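Local coordinates for protein pertussis toxin-like subunit ArtA (Escherichia coli, PDB 4Z9D) that binds NAD and probably acts as the ADP-ribosyltransferase subunit of a pertussis-like AB5 toxin that targets trimeric G proteins, at residues A[103-107]-A[108-112]; A[13-16]-A[17-21]; A[62-65]-A[66-70]. The protein carries 2 engineered substitutions. One frame throughout, in Å; residues are numbered along the deposited sequence.

Interaction 1: A[103-107]-A[108-112]; sequences ITFSG and FERIM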
loop_
_atom_site.group_PDB
_atom_site.type_symbol
_atom_site.label_atom_id
_atom_site.label_comp_id
_atom_site.label_asym_id
_atom_site.label_seq_id
_atom_site.Cartn_x
_atom_site.Cartn_y
_atom_site.Cartn_z
ATOM N N ILE A 103 10.115 -9.983 -19.093
ATOM C CA ILE A 103 10.696 -9.453 -17.869
ATOM C C ILE A 103 10.916 -10.617 -16.884
ATOM O O ILE A 103 10.067 -11.503 -16.743
ATOM C CB ILE A 103 9.798 -8.361 -17.247
ATOM C CG1 ILE A 103 9.594 -7.216 -18.239
ATOM C CG2 ILE A 103 10.375 -7.864 -15.938
ATOM C CD1 ILE A 103 10.881 -6.554 -18.661
ATOM N N THR A 104 12.061 -10.623 -16.213
ATOM C CA THR A 104 12.388 -11.717 -15.305
ATOM C C THR A 104 12.253 -11.306 -13.851
ATOM O O THR A 104 12.814 -10.301 -13.420
ATOM C CB THR A 104 13.819 -12.239 -15.521
ATOM O OG1 THR A 104 14.723 -11.134 -15.628
ATOM C CG2 THR A 104 13.893 -13.104 -16.773
ATOM N N PHE A 105 11.476 -12.079 -13.105
ATOM C CA PHE A 105 11.410 -11.910 -11.667
ATOM C C PHE A 105 12.256 -12.998 -11.023
ATOM O O PHE A 105 12.104 -14.172 -11.345
ATOM C CB PHE A 105 9.961 -11.964 -11.188
ATOM C CG PHE A 105 9.117 -10.835 -11.718
ATOM C CD1 PHE A 105 8.966 -9.666 -10.995
ATOM C CD2 PHE A 105 8.495 -10.940 -12.957
ATOM C CE1 PHE A 105 8.198 -8.623 -11.487
ATOM C CE2 PHE A 105 7.729 -9.910 -13.453
ATOM C CZ PHE A 105 7.582 -8.746 -12.720
ATOM N N SER A 106 13.148 -12.603 -10.126
ATOM C CA SER A 106 14.054 -13.552 -9.493
ATOM C C SER A 106 13.320 -14.501 -8.565
ATOM O O SER A 106 12.175 -14.247 -8.180
ATOM C CB SER A 106 15.122 -12.805 -8.719
ATOM O OG SER A 106 14.548 -12.226 -7.566
ATOM N N GLY A 107 13.990 -15.582 -8.174
ATOM C CA GLY A 107 13.422 -16.501 -7.208
ATOM C C GLY A 107 13.068 -15.769 -5.930
ATOM O O GLY A 107 12.054 -16.073 -5.294
ATOM N N PHE A 108 13.898 -14.796 -5.558
ATOM C CA PHE A 108 13.686 -14.063 -4.319
ATOM C C PHE A 108 12.450 -13.173 -4.411
ATOM O O PHE A 108 11.680 -13.066 -3.456
ATOM C CB PHE A 108 14.906 -13.224 -3.957
ATOM C CG PHE A 108 14.722 -12.414 -2.701
ATOM C CD1 PHE A 108 14.484 -11.051 -2.771
ATOM C CD2 PHE A 108 14.751 -13.021 -1.453
ATOM C CE1 PHE A 108 14.297 -10.299 -1.626
ATOM C CE2 PHE A 108 14.575 -12.275 -0.297
ATOM C CZ PHE A 108 14.344 -10.914 -0.384
ATOM N N GLU A 109 12.294 -12.487 -5.536
ATOM C CA GLU A 109 11.117 -11.646 -5.751
ATOM C C GLU A 109 9.826 -12.456 -5.670
ATOM O O GLU A 109 8.841 -12.016 -5.065
ATOM C CB GLU A 109 11.222 -10.931 -7.095
ATOM C CG GLU A 109 12.292 -9.845 -7.103
ATOM C CD GLU A 109 12.448 -9.175 -8.454
ATOM O OE1 GLU A 109 12.657 -9.902 -9.450
ATOM O OE2 GLU A 109 12.380 -7.925 -8.518
ATOM N N ARG A 110 9.832 -13.649 -6.263
ATOM C CA ARG A 110 8.616 -14.455 -6.295
ATOM C C ARG A 110 8.276 -14.978 -4.912
ATOM O O ARG A 110 7.101 -15.106 -4.568
ATOM C CB ARG A 110 8.746 -15.596 -7.306
ATOM C CG ARG A 110 8.992 -15.089 -8.729
ATOM C CD ARG A 110 8.477 -16.033 -9.798
ATOM N NE ARG A 110 8.651 -15.467 -11.137
ATOM C CZ ARG A 110 7.660 -14.973 -11.871
ATOM N NH1 ARG A 110 7.908 -14.481 -13.081
ATOM N NH2 ARG A 110 6.422 -14.971 -11.397
ATOM N N ILE A 111 9.297 -15.275 -4.113
ATOM C CA ILE A 111 9.063 -15.651 -2.721
ATOM C C ILE A 111 8.411 -14.500 -1.940
ATOM O O ILE A 111 7.504 -14.715 -1.143
ATOM C CB ILE A 111 10.372 -16.099 -2.039
ATOM C CG1 ILE A 111 10.642 -17.566 -2.385
ATOM C CG2 ILE A 111 10.294 -15.958 -0.525
ATOM C CD1 ILE A 111 11.978 -18.053 -1.933
ATOM N N MET A 112 8.858 -13.279 -2.192
ATOM C CA MET A 112 8.310 -12.108 -1.516
ATOM C C MET A 112 6.843 -11.838 -1.905
ATOM O O MET A 112 6.097 -11.235 -1.125
ATOM C CB MET A 112 9.178 -10.879 -1.824
ATOM C CG MET A 112 10.555 -10.896 -1.137
ATOM S SD MET A 112 10.419 -10.767 0.667
ATOM C CE MET A 112 9.861 -9.067 0.837
#
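The carboxylate of E109 reaches back to S106 and accepts its backbone N-H on the anti lone pair of OE1, with S106 N and E109 OE1 2.8 Å apart and an N-H...O angle of 160°. S106 returns the bond: its OG lies 3.0 Å from E109 N, nearly in line with the N-H. That hydroxyl is brought over the first turn because it stands between the serine's own backbone N and carbonyl carbon (chi1 72°). The two reciprocal bonds make a capping box, with S106 as N-cap of helix 107-112; behind it R110 N and I111 N bond to the carbonyls of S106 and G107, and the helical repeat begins. F105, just ahead of the cap, crosses both E109 and R110 at about a right angle. Its CB sits over one face of the R110 guanidinium, 3.8 Å from R110 CZ, while F105 CD2 approaches R110 NH1 to 3.6 Å, ring and guanidinium planes 73° apart. The hydrogen bond of R110 NH1 goes instead to T99 of helix 92-100, whose V95, L98 and T99 the F105 side chain touches. The other oxygen of E109, OE2, forms a salt bridge with R37 of helix 32-37.

Interaction 2: A[13-16]-A[17-21]; sequences RPPE and EIFRD. With NAD (nicotinamide-adenine-dinucleotide), chain F.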
loop_
_atom_site.group_PDB
_atom_site.type_symbol
_atom_site.label_atom_id
_atom_site.label_comp_id
_atom_site.label_asym_id
_atom_site.label_seq_id
_atom_site.Cartn_x
_atom_site.Cartn_y
_atom_site.Cartn_z
ATOM N N ARG A 13 2.028 9.800 7.887
ATOM C CA ARG A 13 1.186 10.989 7.935
ATOM C C ARG A 13 -0.100 10.727 8.706
ATOM O O ARG A 13 -0.659 9.632 8.626
ATOM C CB ARG A 13 0.880 11.493 6.527
ATOM C CG ARG A 13 2.115 12.053 5.859
ATOM C CD ARG A 13 1.972 12.113 4.356
ATOM N NE ARG A 13 1.955 10.814 3.702
ATOM C CZ ARG A 13 1.572 10.657 2.442
ATOM N NH1 ARG A 13 1.227 11.733 1.746
ATOM N NH2 ARG A 13 1.555 9.451 1.871
ATOM N N PRO A 14 -0.563 11.730 9.474
ATOM C CA PRO A 14 -1.708 11.602 10.389
ATOM C C PRO A 14 -3.069 11.773 9.715
ATOM O O PRO A 14 -3.142 12.320 8.621
ATOM C CB PRO A 14 -1.469 12.737 11.395
ATOM C CG PRO A 14 -0.784 13.794 10.582
ATOM C CD PRO A 14 0.090 13.049 9.599
ATOM N N PRO A 15 -4.142 11.283 10.361
ATOM C CA PRO A 15 -5.487 11.252 9.776
ATOM C C PRO A 15 -5.968 12.634 9.366
ATOM O O PRO A 15 -6.686 12.771 8.377
ATOM C CB PRO A 15 -6.352 10.681 10.907
ATOM C CG PRO A 15 -5.422 9.860 11.711
ATOM C CD PRO A 15 -4.074 10.521 11.624
ATOM N N GLU A 16 -5.581 13.657 10.115
ATOM C CA GLU A 16 -6.051 14.993 9.805
ATOM C C GLU A 16 -5.658 15.419 8.398
ATOM O O GLU A 16 -6.465 15.991 7.662
ATOM C CB GLU A 16 -5.494 15.981 10.828
ATOM C CG GLU A 16 -5.918 17.397 10.591
ATOM C CD GLU A 16 -7.402 17.603 10.728
ATOM O OE1 GLU A 16 -8.092 16.738 11.320
ATOM O OE2 GLU A 16 -7.878 18.632 10.203
ATOM N N GLU A 17 -4.439 15.076 8.005
ATOM C CA GLU A 17 -3.982 15.318 6.646
ATOM C C GLU A 17 -4.594 14.319 5.661
ATOM O O GLU A 17 -5.132 14.691 4.613
ATOM C CB GLU A 17 -2.457 15.250 6.589
ATOM C CG GLU A 17 -1.892 15.499 5.210
ATOM C CD GLU A 17 -0.413 15.217 5.134
ATOM O OE1 GLU A 17 0.215 15.085 6.205
ATOM O OE2 GLU A 17 0.129 15.157 4.006
ATOM N N ILE A 18 -4.480 13.042 6.012
ATOM C CA ILE A 18 -4.856 11.955 5.123
ATOM C C ILE A 18 -6.369 11.841 4.906
ATOM O O ILE A 18 -6.803 11.594 3.787
ATOM C CB ILE A 18 -4.266 10.626 5.644
ATOM C CG1 ILE A 18 -2.732 10.709 5.664
ATOM C CG2 ILE A 18 -4.705 9.462 4.793
ATOM C CD1 ILE A 18 -2.115 11.091 4.291
ATOM N N PHE A 19 -7.178 12.050 5.940
ATOM C CA PHE A 19 -8.631 11.971 5.759
ATOM C C PHE A 19 -9.106 13.055 4.802
ATOM O O PHE A 19 -10.071 12.872 4.046
ATOM C CB PHE A 19 -9.366 12.137 7.085
ATOM C CG PHE A 19 -9.304 10.932 7.983
ATOM C CD1 PHE A 19 -9.770 11.020 9.283
ATOM C CD2 PHE A 19 -8.766 9.724 7.546
ATOM C CE1 PHE A 19 -9.714 9.934 10.133
ATOM C CE2 PHE A 19 -8.725 8.628 8.390
ATOM C CZ PHE A 19 -9.195 8.739 9.689
ATOM N N ARG A 20 -8.383 14.170 4.814
ATOM C CA ARG A 20 -8.756 15.337 4.033
ATOM C C ARG A 20 -8.247 15.156 2.610
ATOM O O ARG A 20 -8.999 15.297 1.647
ATOM C CB ARG A 20 -8.148 16.608 4.636
ATOM C CG ARG A 20 -8.462 17.881 3.861
ATOM C CD ARG A 20 -7.277 18.828 3.880
ATOM N NE ARG A 20 -6.808 19.183 5.206
ATOM C CZ ARG A 20 -5.520 19.320 5.502
ATOM N NH1 ARG A 20 -5.144 19.641 6.733
ATOM N NH2 ARG A 20 -4.603 19.081 4.575
ATOM N N ASP A 21 -6.963 14.826 2.497
ATOM C CA ASP A 21 -6.258 14.823 1.213
ATOM C C ASP A 21 -6.170 13.477 0.509
ATOM O O ASP A 21 -5.920 13.422 -0.695
ATOM C CB ASP A 21 -4.835 15.343 1.414
ATOM C CG ASP A 21 -4.803 16.766 1.914
ATOM O OD1 ASP A 21 -5.821 17.454 1.754
ATOM O OD2 ASP A 21 -3.771 17.188 2.481
HETATM P PA NAD F . 6.182 5.251 0.262
HETATM O O1A NAD F . 4.869 5.270 -0.434
HETATM O O2A NAD F . 7.332 5.986 -0.324
HETATM O O5B NAD F . 5.912 5.752 1.790
HETATM C C5B NAD F . 6.945 5.963 2.766
HETATM C C4B NAD F . 6.713 7.353 3.395
HETATM O O4B NAD F . 6.951 8.403 2.409
HETATM C C3B NAD F . 5.264 7.509 3.744
HETATM O O3B NAD F . 5.024 6.817 5.007
HETATM C C2B NAD F . 5.219 9.000 3.925
HETATM O O2B NAD F . 6.037 9.329 5.035
HETATM C C1B NAD F . 5.971 9.452 2.663
HETATM N N9A NAD F . 5.215 9.544 1.363
HETATM C C8A NAD F . 4.718 8.634 0.527
HETATM N N7A NAD F . 4.177 9.280 -0.509
HETATM C C5A NAD F . 4.356 10.591 -0.330
HETATM C C6A NAD F . 4.013 11.665 -1.066
HETATM N N6A NAD F . 3.368 11.428 -2.206
HETATM N N1A NAD F . 4.296 12.920 -0.679
HETATM C C2A NAD F . 4.977 13.104 0.523
HETATM N N3A NAD F . 5.322 11.973 1.275
HETATM C C4A NAD F . 5.006 10.746 0.829
HETATM O O3 NAD F . 6.642 3.754 0.464
HETATM P PN NAD F . 5.661 2.580 1.016
HETATM O O1N NAD F . 4.275 2.770 0.508
HETATM O O2N NAD F . 5.914 2.388 2.461
HETATM O O5D NAD F . 6.281 1.366 0.196
HETATM C C5D NAD F . 7.672 1.028 0.267
HETATM C C4D NAD F . 7.853 -0.464 -0.034
HETATM O O4D NAD F . 6.921 -1.144 0.875
HETATM C C3D NAD F . 7.417 -0.813 -1.470
HETATM O O3D NAD F . 8.109 -1.975 -1.941
HETATM C C2D NAD F . 5.969 -1.178 -1.209
HETATM O O2D NAD F . 5.425 -1.971 -2.288
HETATM C C1D NAD F . 6.054 -1.978 0.085
HETATM N N1N NAD F . 4.683 -2.095 0.699
HETATM C C2N NAD F . 4.197 -1.087 1.568
HETATM C C3N NAD F . 2.918 -1.137 2.123
HETATM C C7N NAD F . 2.454 -0.137 2.998
HETATM O O7N NAD F . 1.336 -0.394 3.707
HETATM N N7N NAD F . 3.165 0.987 3.122
HETATM C C4N NAD F . 2.101 -2.217 1.799
HETATM C C5N NAD F . 2.563 -3.222 0.949
HETATM C C6N NAD F . 3.834 -3.171 0.386
HETATM O O HOH W 1 2.230 14.783 2.680
#
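The guanidinium of R13 lies between two unlike surfaces: the adenine of NAD covers one face, with NAD C4A over the centre 3.7 Å above the plane, and I18 CD1 covers the opposite face nearer the rim. E17 OE2 stands at the edge, close to that plane, although its carboxylate is turned 74° against the guanidinium. R13 NH1 and E17 OE2 are 4.2 Å apart, too far for a salt bridge, and a water spans them, donating to E17 OE2 at a short 2.5 Å and weakly accepting from R13 NH1. R13 CD passes the carboxylate, 3.6 Å from E17 OE2, and the bend at the third torsion (chi3 -69°) then turns NE and the flat end toward the nucleotide. A salt bridge from D11 to R13 NH2 probably fixes the group's rotation against the base. Within the first turn of the helix, P15 CB sits over the F19 ring face in a CH-pi contact, 3.7 Å from the centroid. P14 is the N-cap, its carbonyl O taking I18 N at 3.0 Å. Helix 15-21 rests against the four-stranded antiparallel sheet, P15 and I18 on Y80 of strand 77-83, F19 on I130 and A133 of strand 130-139, while F23 of strand 23-24 touches R13 and I18.

Interaction 3: A[62-65]-A[66-70]; sequences NIAR and QYYSS. With NAD (nicotinamide-adenine-dinucleotide), chain F.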
loop_
_atom_site.group_PDB
_atom_site.type_symbol
_atom_site.label_atom_id
_atom_site.label_comp_id
_atom_site.label_asym_id
_atom_site.label_seq_id
_atom_site.Cartn_x
_atom_site.Cartn_y
_atom_site.Cartn_z
ATOM N N ASN A 62 4.056 -6.150 10.428
ATOM C CA ASN A 62 5.425 -6.460 10.039
ATOM C C ASN A 62 6.064 -5.342 9.237
ATOM O O ASN A 62 7.243 -5.046 9.401
ATOM C CB ASN A 62 5.465 -7.755 9.243
ATOM C CG ASN A 62 5.149 -8.972 10.096
ATOM O OD1 ASN A 62 5.330 -8.959 11.323
ATOM N ND2 ASN A 62 4.676 -10.035 9.451
ATOM N N ILE A 63 5.286 -4.738 8.344
ATOM C CA ILE A 63 5.731 -3.539 7.634
ATOM C C ILE A 63 6.053 -2.405 8.620
ATOM O O ILE A 63 7.084 -1.736 8.508
ATOM C CB ILE A 63 4.659 -3.075 6.618
ATOM C CG1 ILE A 63 4.540 -4.087 5.477
ATOM C CG2 ILE A 63 4.976 -1.690 6.064
ATOM C CD1 ILE A 63 3.292 -3.881 4.606
ATOM N N ALA A 64 5.169 -2.194 9.591
ATOM C CA ALA A 64 5.396 -1.157 10.589
ATOM C C ALA A 64 6.665 -1.446 11.408
ATOM O O ALA A 64 7.429 -0.528 11.720
ATOM C CB ALA A 64 4.212 -1.039 11.501
ATOM N N ARG A 65 6.871 -2.709 11.771
ATOM C CA ARG A 65 8.070 -3.089 12.523
ATOM C C ARG A 65 9.343 -2.743 11.757
ATOM O O ARG A 65 10.312 -2.228 12.325
ATOM C CB ARG A 65 8.059 -4.578 12.832
ATOM C CG ARG A 65 9.338 -5.084 13.478
ATOM C CD ARG A 65 9.181 -6.550 13.872
ATOM N NE ARG A 65 8.189 -6.701 14.931
ATOM C CZ ARG A 65 6.961 -7.172 14.757
ATOM N NH1 ARG A 65 6.548 -7.535 13.554
ATOM N NH2 ARG A 65 6.139 -7.260 15.794
ATOM N N GLN A 66 9.317 -3.031 10.458
ATOM C CA GLN A 66 10.442 -2.756 9.577
ATOM C C GLN A 66 10.794 -1.269 9.610
ATOM O O GLN A 66 11.962 -0.899 9.747
ATOM C CB GLN A 66 10.101 -3.207 8.151
ATOM C CG GLN A 66 11.188 -2.978 7.117
ATOM C CD GLN A 66 10.665 -3.094 5.689
ATOM O OE1 GLN A 66 9.537 -3.539 5.459
ATOM N NE2 GLN A 66 11.482 -2.679 4.725
ATOM N N TYR A 67 9.774 -0.421 9.525
ATOM C CA TYR A 67 9.982 1.017 9.534
ATOM C C TYR A 67 10.407 1.525 10.909
ATOM O O TYR A 67 11.345 2.308 11.018
ATOM C CB TYR A 67 8.716 1.733 9.071
ATOM C CG TYR A 67 8.356 1.426 7.630
ATOM C CD1 TYR A 67 9.273 0.826 6.780
ATOM C CD2 TYR A 67 7.098 1.709 7.135
ATOM C CE1 TYR A 67 8.955 0.532 5.472
ATOM C CE2 TYR A 67 6.767 1.423 5.823
ATOM C CZ TYR A 67 7.699 0.833 4.997
ATOM O OH TYR A 67 7.383 0.538 3.685
ATOM N N TYR A 68 9.721 1.063 11.952
ATOM C CA TYR A 68 10.015 1.462 13.334
ATOM C C TYR A 68 11.442 1.150 13.764
ATOM O O TYR A 68 12.054 1.893 14.526
ATOM C CB TYR A 68 9.053 0.757 14.286
ATOM C CG TYR A 68 7.768 1.487 14.586
ATOM C CD1 TYR A 68 6.549 0.812 14.553
ATOM C CD2 TYR A 68 7.767 2.827 14.932
ATOM C CE1 TYR A 68 5.366 1.464 14.833
ATOM C CE2 TYR A 68 6.587 3.489 15.216
ATOM C CZ TYR A 68 5.390 2.798 15.170
ATOM O OH TYR A 68 4.209 3.448 15.457
ATOM N N SER A 69 11.973 0.044 13.275
ATOM C CA SER A 69 13.266 -0.414 13.745
ATOM C C SER A 69 14.406 0.073 12.855
ATOM O O SER A 69 15.554 -0.287 13.069
ATOM C CB SER A 69 13.278 -1.945 13.853
ATOM O OG SER A 69 13.204 -2.550 12.580
ATOM N N SER A 70 14.085 0.864 11.835
ATOM C CA SER A 70 15.122 1.366 10.943
ATOM C C SER A 70 15.785 2.602 11.559
ATOM O O SER A 70 15.131 3.398 12.235
ATOM C CB SER A 70 14.548 1.681 9.561
ATOM O OG SER A 70 13.693 2.799 9.596
HETATM P PA NAD F . 6.182 5.251 0.262
HETATM O O1A NAD F . 4.869 5.270 -0.434
HETATM O O2A NAD F . 7.332 5.986 -0.324
HETATM O O5B NAD F . 5.912 5.752 1.790
HETATM C C5B NAD F . 6.945 5.963 2.766
HETATM C C4B NAD F . 6.713 7.353 3.395
HETATM O O4B NAD F . 6.951 8.403 2.409
HETATM C C3B NAD F . 5.264 7.509 3.744
HETATM O O3B NAD F . 5.024 6.817 5.007
HETATM C C2B NAD F . 5.219 9.000 3.925
HETATM O O2B NAD F . 6.037 9.329 5.035
HETATM C C1B NAD F . 5.971 9.452 2.663
HETATM N N9A NAD F . 5.215 9.544 1.363
HETATM C C8A NAD F . 4.718 8.634 0.527
HETATM N N7A NAD F . 4.177 9.280 -0.509
HETATM C C5A NAD F . 4.356 10.591 -0.330
HETATM C C6A NAD F . 4.013 11.665 -1.066
HETATM N N6A NAD F . 3.368 11.428 -2.206
HETATM N N1A NAD F . 4.296 12.920 -0.679
HETATM C C2A NAD F . 4.977 13.104 0.523
HETATM N N3A NAD F . 5.322 11.973 1.275
HETATM C C4A NAD F . 5.006 10.746 0.829
HETATM O O3 NAD F . 6.642 3.754 0.464
HETATM P PN NAD F . 5.661 2.580 1.016
HETATM O O1N NAD F . 4.275 2.770 0.508
HETATM O O2N NAD F . 5.914 2.388 2.461
HETATM O O5D NAD F . 6.281 1.366 0.196
HETATM C C5D NAD F . 7.672 1.028 0.267
HETATM C C4D NAD F . 7.853 -0.464 -0.034
HETATM O O4D NAD F . 6.921 -1.144 0.875
HETATM C C3D NAD F . 7.417 -0.813 -1.470
HETATM O O3D NAD F . 8.109 -1.975 -1.941
HETATM C C2D NAD F . 5.969 -1.178 -1.209
HETATM O O2D NAD F . 5.425 -1.971 -2.288
HETATM C C1D NAD F . 6.054 -1.978 0.085
HETATM N N1N NAD F . 4.683 -2.095 0.699
HETATM C C2N NAD F . 4.197 -1.087 1.568
HETATM C C3N NAD F . 2.918 -1.137 2.123
HETATM C C7N NAD F . 2.454 -0.137 2.998
HETATM O O7N NAD F . 1.336 -0.394 3.707
HETATM N N7N NAD F . 3.165 0.987 3.122
HETATM C C4N NAD F . 2.101 -2.217 1.799
HETATM C C5N NAD F . 2.563 -3.222 0.949
HETATM C C6N NAD F . 3.834 -3.171 0.386
#
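Three successive i to i+4 bonds, from Q66 N, Y67 N and Y68 N back to the carbonyls of N62, I63 and A64, carry the last turns of helix 57-68, and R65 O then receives both the N and the OG of S69. These two donors come from opposite faces of the R65 carbonyl plane, OG at 2.9 Å and N at 3.0 Å from R65 O, a double grip at the point where the helix gives way to loop. On the ligand side, I63 and Y67 run side by side and point the same way. I63 CG2 meets the tyrosine ring at Y67 CE2, 3.6 Å off, while the other branch ends with I63 CD1 3.5 Å from NAD C4N, against the nicotinamide ring. Y67 has CG anti to its carbonyl carbon (chi1 -64°), which lays the ring over the preceding turn, with I63 O 3.5 Å above one face, and sends the hydroxyl toward the dinucleotide. There Y67 OH donates to NAD O2N at 2.7 Å, an oxygen of the phosphate next to the nicotinamide ribose, and with I63 it lines the NAD pocket. Y68 leaves the helix in another direction: its hydroxyl bonds to L136 O and its ring stacks with Y138, both of strand 130-139. A64 packs on L136 and on L77 of strand 77-83, which Y67 also touches, so the helix end lies against these two neighbouring strands.

All three contacts are local, within a helix or at its end, and all lie at the surface, each with a single buried residue: F105, I18 and A64. Interactions 2 and 3 share two supports, strands 77-83 and 130-139, and meet the same NAD at different ends: 13-21 lays a guanidinium face against the adenine, whereas 62-70 offers a hydroxyl to a phosphate and a methyl to the nicotinamide. Their centres are about 21 Å apart. Interaction 1, about 34 Å from interaction 2 between centres and across the chain's centre from it, packs on helices instead, and its chemistry is a helix-start exchange of hydrogen bonds, without direct ligand contact.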